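Local coordinates for sensor protein (Shewanella sp. W3-18-1, PDB 3MYF), which probably relays phosphoryl groups through a histidine in its Hpt (histidine phosphotransfer) domain, as part of a hybrid sensor histidine kinase, at residues G67-E79 with L91-V105. Residues are numbered along the deposited sequence; the frame is centred on the assembly and turned at random.
Sequences GVPTTQRLCQEIE and LEPEILELLDELTKV
Leu98 packs between Leu74, Cys75, Ile78 and Thr71 as a knob in a hole, part of the apolar core between two antiparallel helices of the four-helix bundle that characterises Hpt domains. The axes of the helical segments 69-79 and 92-105 approach to 9.8 Å with 155° between their directions, close enough for side chains to interlock. CD1 of Leu98 reaches CB of Leu74 at 4.0 Å, and CD2 meets CD1 of Ile78; chi1 of 175°, which swings CG away from the backbone N, sends both methyls across. That same Ile78 methyl also touches CG1 of Ile95 and lies 3.6 Å from the backbone O of Glu94. Leu74 answers from the other helix, setting CD1 against CA of Leu98, while CD2 rests on the carboxylate of Glu97. Ile56 of helix 49-63 also touches Leu98, and Ile40 of helix 19-46 touches Ile95, tying the pair into the bundle.

Thr71 is the reciprocal knob, seated among Leu98, Glu101, Leu102 and Val105. Beside it the chain of Glu101, bent at chi2 (62°), lays its carboxylate against CB and CG2 of Thr70. Its OE2 accepts from a water that in turn takes the N-H of Thr71, and from outside the two helices Thr5 OG1 is hydrogen-bonded to the same oxygen. An alanine in place of Glu101 would probably leave that water and Thr5 without their shared partner and Thr70 CB and CG2 without the carboxylate packed against them.

Charged groups line the exposed margin. NH2 of Arg73 donates to Glu77 OE1 within its own helix, the acceptor lying near the guanidinium plane. Across the interface the salt bridge to Glu97 is long, with NH1 3.7 Å from OE2, but a water bridges the two, accepting from Arg73 NH1 and donating to Glu97 OE2.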
loop_
_atom_site.group_PDB
_atom_site.type_symbol
_atom_site.label_atom_id
_atom_site.label_comp_id
_atom_site.label_asym_id
_atom_site.label_seq_id
_atom_site.Cartn_x
_atom_site.Cartn_y
_atom_site.Cartn_z
ATOM N N GLY A 67 -5.243 9.898 7.606
ATOM C CA GLY A 67 -6.289 10.758 8.169
ATOM C C GLY A 67 -7.617 10.046 8.345
ATOM O O GLY A 67 -8.662 10.523 7.886
ATOM N N VAL A 68 -7.559 8.888 8.998
ATOM C CA VAL A 68 -8.723 8.045 9.212
ATOM C C VAL A 68 -8.900 7.783 10.714
ATOM O O VAL A 68 -8.535 6.702 11.227
ATOM C CB VAL A 68 -8.659 6.723 8.372
ATOM C CG1 VAL A 68 -9.007 6.997 6.903
ATOM C CG2 VAL A 68 -7.285 6.078 8.475
ATOM N N PRO A 69 -9.461 8.773 11.434
ATOM C CA PRO A 69 -9.415 8.700 12.897
ATOM C C PRO A 69 -10.104 7.476 13.513
ATOM O O PRO A 69 -9.565 6.895 14.447
ATOM C CB PRO A 69 -10.107 10.002 13.346
ATOM C CG PRO A 69 -9.903 10.939 12.171
ATOM C CD PRO A 69 -10.046 10.047 10.968
ATOM N N THR A 70 -11.278 7.104 13.002
ATOM C CA THR A 70 -12.036 5.981 13.567
ATOM C C THR A 70 -11.319 4.664 13.308
ATOM O O THR A 70 -11.185 3.838 14.232
ATOM C CB THR A 70 -13.508 5.964 13.078
ATOM O OG1 THR A 70 -14.158 7.158 13.529
ATOM C CG2 THR A 70 -14.277 4.752 13.627
ATOM N N THR A 71 -10.819 4.499 12.080
ATOM C CA THR A 71 -9.988 3.348 11.719
ATOM C C THR A 71 -8.795 3.234 12.656
ATOM O O THR A 71 -8.503 2.141 13.169
ATOM C CB THR A 71 -9.507 3.443 10.259
ATOM O OG1 THR A 71 -10.636 3.448 9.367
ATOM C CG2 THR A 71 -8.616 2.293 9.892
ATOM N N GLN A 72 -8.102 4.354 12.867
ATOM C CA GLN A 72 -6.912 4.371 13.695
ATOM C C GLN A 72 -7.214 3.887 15.111
ATOM O O GLN A 72 -6.484 3.051 15.643
ATOM C CB GLN A 72 -6.271 5.764 13.739
ATOM C CG GLN A 72 -4.957 5.799 14.524
ATOM C CD GLN A 72 -4.442 7.208 14.777
ATOM O OE1 GLN A 72 -5.198 8.106 15.159
ATOM N NE2 GLN A 72 -3.144 7.401 14.589
ATOM N N ARG A 73 -8.297 4.411 15.690
ATOM C CA ARG A 73 -8.701 4.073 17.045
ATOM C C ARG A 73 -9.063 2.598 17.149
ATOM O O ARG A 73 -8.607 1.887 18.059
ATOM C CB ARG A 73 -9.897 4.920 17.470
ATOM C CG ARG A 73 -10.527 4.467 18.790
ATOM C CD ARG A 73 -11.591 5.419 19.233
ATOM N NE ARG A 73 -12.780 5.371 18.392
ATOM C CZ ARG A 73 -13.723 4.436 18.473
ATOM N NH1 ARG A 73 -14.779 4.497 17.677
ATOM N NH2 ARG A 73 -13.604 3.436 19.335
ATOM N N LEU A 74 -9.902 2.149 16.220
ATOM C CA LEU A 74 -10.369 0.754 16.234
ATOM C C LEU A 74 -9.195 -0.204 16.082
ATOM O O LEU A 74 -9.117 -1.210 16.816
ATOM C CB LEU A 74 -11.448 0.527 15.163
ATOM C CG LEU A 74 -12.816 1.204 15.477
ATOM C CD1 LEU A 74 -13.770 1.036 14.319
ATOM C CD2 LEU A 74 -13.495 0.686 16.763
ATOM N N CYS A 75 -8.266 0.115 15.173
ATOM C CA CYS A 75 -7.059 -0.718 14.998
ATOM C C CYS A 75 -6.205 -0.729 16.263
ATOM O O CYS A 75 -5.682 -1.770 16.636
ATOM C CB CYS A 75 -6.223 -0.290 13.787
ATOM S SG CYS A 75 -6.964 -0.728 12.213
ATOM N N GLN A 76 -6.096 0.420 16.931
ATOM C CA GLN A 76 -5.343 0.495 18.183
ATOM C C GLN A 76 -5.948 -0.425 19.269
ATOM O O GLN A 76 -5.212 -1.192 19.884
ATOM C CB GLN A 76 -5.236 1.940 18.686
ATOM C CG GLN A 76 -4.177 2.173 19.767
ATOM C CD GLN A 76 -4.596 1.709 21.160
ATOM O OE1 GLN A 76 -5.781 1.758 21.535
ATOM N NE2 GLN A 76 -3.612 1.266 21.948
ATOM N N GLU A 77 -7.263 -0.328 19.494
ATOM C CA GLU A 77 -7.957 -1.144 20.518
ATOM C C GLU A 77 -7.813 -2.638 20.202
ATOM O O GLU A 77 -7.502 -3.454 21.090
ATOM C CB GLU A 77 -9.450 -0.818 20.549
ATOM C CG GLU A 77 -9.864 0.589 20.969
ATOM C CD GLU A 77 -11.322 0.868 20.610
ATOM O OE1 GLU A 77 -11.808 1.968 20.927
ATOM O OE2 GLU A 77 -11.980 -0.015 19.988
ATOM N N ILE A 78 -8.035 -2.981 18.934
ATOM C CA ILE A 78 -8.008 -4.374 18.488
ATOM C C ILE A 78 -6.587 -4.933 18.589
ATOM O O ILE A 78 -6.379 -5.981 19.220
ATOM C CB ILE A 78 -8.606 -4.561 17.058
ATOM C CG1 ILE A 78 -10.112 -4.235 17.063
ATOM C CG2 ILE A 78 -8.401 -6.002 16.577
ATOM C CD1 ILE A 78 -10.746 -3.982 15.681
ATOM N N GLU A 79 -5.616 -4.235 17.993
ATOM C CA GLU A 79 -4.217 -4.659 18.075
ATOM C C GLU A 79 -3.730 -4.832 19.506
ATOM O O GLU A 79 -3.170 -5.876 19.820
ATOM C CB GLU A 79 -3.262 -3.728 17.310
ATOM C CG GLU A 79 -1.810 -4.214 17.323
ATOM C CD GLU A 79 -0.911 -3.529 16.317
ATOM O OE1 GLU A 79 -1.363 -2.595 15.616
ATOM O OE2 GLU A 79 0.257 -3.953 16.213
ATOM N N LEU A 91 -13.511 -9.980 20.587
ATOM C CA LEU A 91 -13.349 -8.685 19.933
ATOM C C LEU A 91 -14.329 -8.502 18.789
ATOM O O LEU A 91 -14.233 -7.521 18.048
ATOM C CB LEU A 91 -11.906 -8.483 19.449
ATOM C CG LEU A 91 -10.840 -8.331 20.529
ATOM C CD1 LEU A 91 -9.448 -8.580 19.969
ATOM C CD2 LEU A 91 -10.923 -6.974 21.192
ATOM N N GLU A 92 -15.282 -9.429 18.662
ATOM C CA GLU A 92 -16.253 -9.381 17.563
ATOM C C GLU A 92 -16.935 -8.008 17.427
ATOM O O GLU A 92 -17.038 -7.511 16.317
ATOM C CB GLU A 92 -17.295 -10.513 17.646
ATOM C CG GLU A 92 -18.231 -10.550 16.430
ATOM C CD GLU A 92 -19.439 -11.473 16.606
ATOM O OE1 GLU A 92 -20.101 -11.792 15.587
ATOM O OE2 GLU A 92 -19.731 -11.878 17.758
ATOM N N PRO A 93 -17.403 -7.403 18.550
ATOM C CA PRO A 93 -18.037 -6.092 18.417
ATOM C C PRO A 93 -17.116 -5.052 17.736
ATOM O O PRO A 93 -17.546 -4.355 16.808
ATOM C CB PRO A 93 -18.341 -5.704 19.876
ATOM C CG PRO A 93 -18.547 -7.031 20.560
ATOM C CD PRO A 93 -17.464 -7.882 19.951
ATOM N N GLU A 94 -15.863 -4.974 18.173
ATOM C CA GLU A 94 -14.909 -3.991 17.608
ATOM C C GLU A 94 -14.495 -4.338 16.190
ATOM O O GLU A 94 -14.309 -3.439 15.346
ATOM C CB GLU A 94 -13.655 -3.854 18.492
ATOM C CG GLU A 94 -13.917 -3.219 19.848
ATOM C CD GLU A 94 -14.149 -4.222 20.976
ATOM O OE1 GLU A 94 -14.548 -5.387 20.734
ATOM O OE2 GLU A 94 -13.946 -3.820 22.130
ATOM N N ILE A 95 -14.361 -5.635 15.904
ATOM C CA ILE A 95 -13.972 -6.045 14.550
ATOM C C ILE A 95 -15.094 -5.757 13.561
ATOM O O ILE A 95 -14.844 -5.257 12.439
ATOM C CB ILE A 95 -13.519 -7.519 14.511
ATOM C CG1 ILE A 95 -12.189 -7.655 15.258
ATOM C CG2 ILE A 95 -13.422 -8.015 13.064
ATOM C CD1 ILE A 95 -11.850 -9.103 15.682
ATOM N N LEU A 96 -16.333 -6.025 13.978
ATOM C CA LEU A 96 -17.505 -5.731 13.140
ATOM C C LEU A 96 -17.632 -4.230 12.891
ATOM O O LEU A 96 -17.969 -3.789 11.773
ATOM C CB LEU A 96 -18.809 -6.294 13.747
ATOM C CG LEU A 96 -19.069 -7.811 13.690
ATOM C CD1 LEU A 96 -20.336 -8.207 14.461
ATOM C CD2 LEU A 96 -19.143 -8.357 12.253
ATOM N N GLU A 97 -17.380 -3.447 13.940
ATOM C CA GLU A 97 -17.399 -2.003 13.828
ATOM C C GLU A 97 -16.291 -1.558 12.870
ATOM O O GLU A 97 -16.480 -0.625 12.085
ATOM C CB GLU A 97 -17.171 -1.363 15.183
ATOM C CG GLU A 97 -17.446 0.129 15.201
ATOM C CD GLU A 97 -17.212 0.735 16.570
ATOM O OE1 GLU A 97 -17.022 -0.052 17.542
ATOM O OE2 GLU A 97 -17.234 1.985 16.671
ATOM N N LEU A 98 -15.133 -2.201 12.966
ATOM C CA LEU A 98 -14.031 -1.864 12.061
ATOM C C LEU A 98 -14.370 -2.171 10.608
ATOM O O LEU A 98 -14.094 -1.344 9.706
ATOM C CB LEU A 98 -12.730 -2.543 12.450
ATOM C CG LEU A 98 -11.567 -2.328 11.458
ATOM C CD1 LEU A 98 -11.045 -0.876 11.454
ATOM C CD2 LEU A 98 -10.462 -3.302 11.816
ATOM N N LEU A 99 -14.965 -3.340 10.364
ATOM C CA LEU A 99 -15.344 -3.704 8.985
ATOM C C LEU A 99 -16.314 -2.695 8.399
ATOM O O LEU A 99 -16.157 -2.274 7.249
ATOM C CB LEU A 99 -15.959 -5.106 8.937
ATOM C CG LEU A 99 -14.952 -6.241 9.108
ATOM C CD1 LEU A 99 -15.689 -7.568 9.350
ATOM C CD2 LEU A 99 -14.038 -6.328 7.896
ATOM N N ASP A 100 -17.316 -2.307 9.185
ATOM C CA ASP A 100 -18.291 -1.310 8.742
ATOM C C ASP A 100 -17.583 0.013 8.402
ATOM O O ASP A 100 -17.902 0.664 7.392
ATOM C CB ASP A 100 -19.353 -1.079 9.830
ATOM C CG ASP A 100 -20.399 -0.079 9.413
ATOM O OD1 ASP A 100 -20.351 1.072 9.890
ATOM O OD2 ASP A 100 -21.263 -0.433 8.594
ATOM N N GLU A 101 -16.638 0.399 9.251
ATOM C CA GLU A 101 -15.837 1.599 9.023
ATOM C C GLU A 101 -15.003 1.536 7.736
ATOM O O GLU A 101 -14.886 2.536 7.043
ATOM C CB GLU A 101 -14.956 1.915 10.242
ATOM C CG GLU A 101 -14.179 3.252 10.183
ATOM C CD GLU A 101 -15.064 4.499 10.112
ATOM O OE1 GLU A 101 -16.265 4.450 10.457
ATOM O OE2 GLU A 101 -14.541 5.554 9.727
ATOM N N LEU A 102 -14.436 0.371 7.413
ATOM C CA LEU A 102 -13.622 0.238 6.194
ATOM C C LEU A 102 -14.423 0.396 4.906
ATOM O O LEU A 102 -13.917 0.945 3.919
ATOM C CB LEU A 102 -12.828 -1.060 6.189
ATOM C CG LEU A 102 -11.802 -1.068 7.315
ATOM C CD1 LEU A 102 -11.011 -2.390 7.288
ATOM C CD2 LEU A 102 -10.872 0.148 7.230
ATOM N N THR A 103 -15.675 -0.055 4.927
ATOM C CA THR A 103 -16.588 0.221 3.831
ATOM C C THR A 103 -16.774 1.736 3.621
ATOM O O THR A 103 -16.734 2.212 2.484
ATOM C CB THR A 103 -17.946 -0.492 4.029
ATOM O OG1 THR A 103 -17.744 -1.906 3.968
ATOM C CG2 THR A 103 -18.933 -0.105 2.923
ATOM N N LYS A 104 -16.968 2.486 4.706
ATOM C CA LYS A 104 -17.093 3.955 4.612
ATOM C C LYS A 104 -15.788 4.626 4.171
ATOM O O LYS A 104 -15.806 5.653 3.480
ATOM C CB LYS A 104 -17.539 4.558 5.947
ATOM C CG LYS A 104 -18.916 4.111 6.426
ATOM C CD LYS A 104 -19.088 4.431 7.905
ATOM C CE LYS A 104 -20.449 4.003 8.395
ATOM N NZ LYS A 104 -20.523 4.063 9.875
ATOM N N VAL A 105 -14.666 4.074 4.607
ATOM C CA VAL A 105 -13.333 4.593 4.233
ATOM C C VAL A 105 -13.069 4.380 2.740
ATOM O O VAL A 105 -12.558 5.287 2.065
ATOM C CB VAL A 105 -12.189 3.968 5.107
ATOM C CG1 VAL A 105 -10.791 4.255 4.510
ATOM C CG2 VAL A 105 -12.248 4.516 6.543
HETATM O O HOH W 1 -11.871 5.901 9.666
HETATM O O HOH W 2 -16.183 2.624 18.902
HETATM O O HOH W 3 -15.296 0.392 19.793
#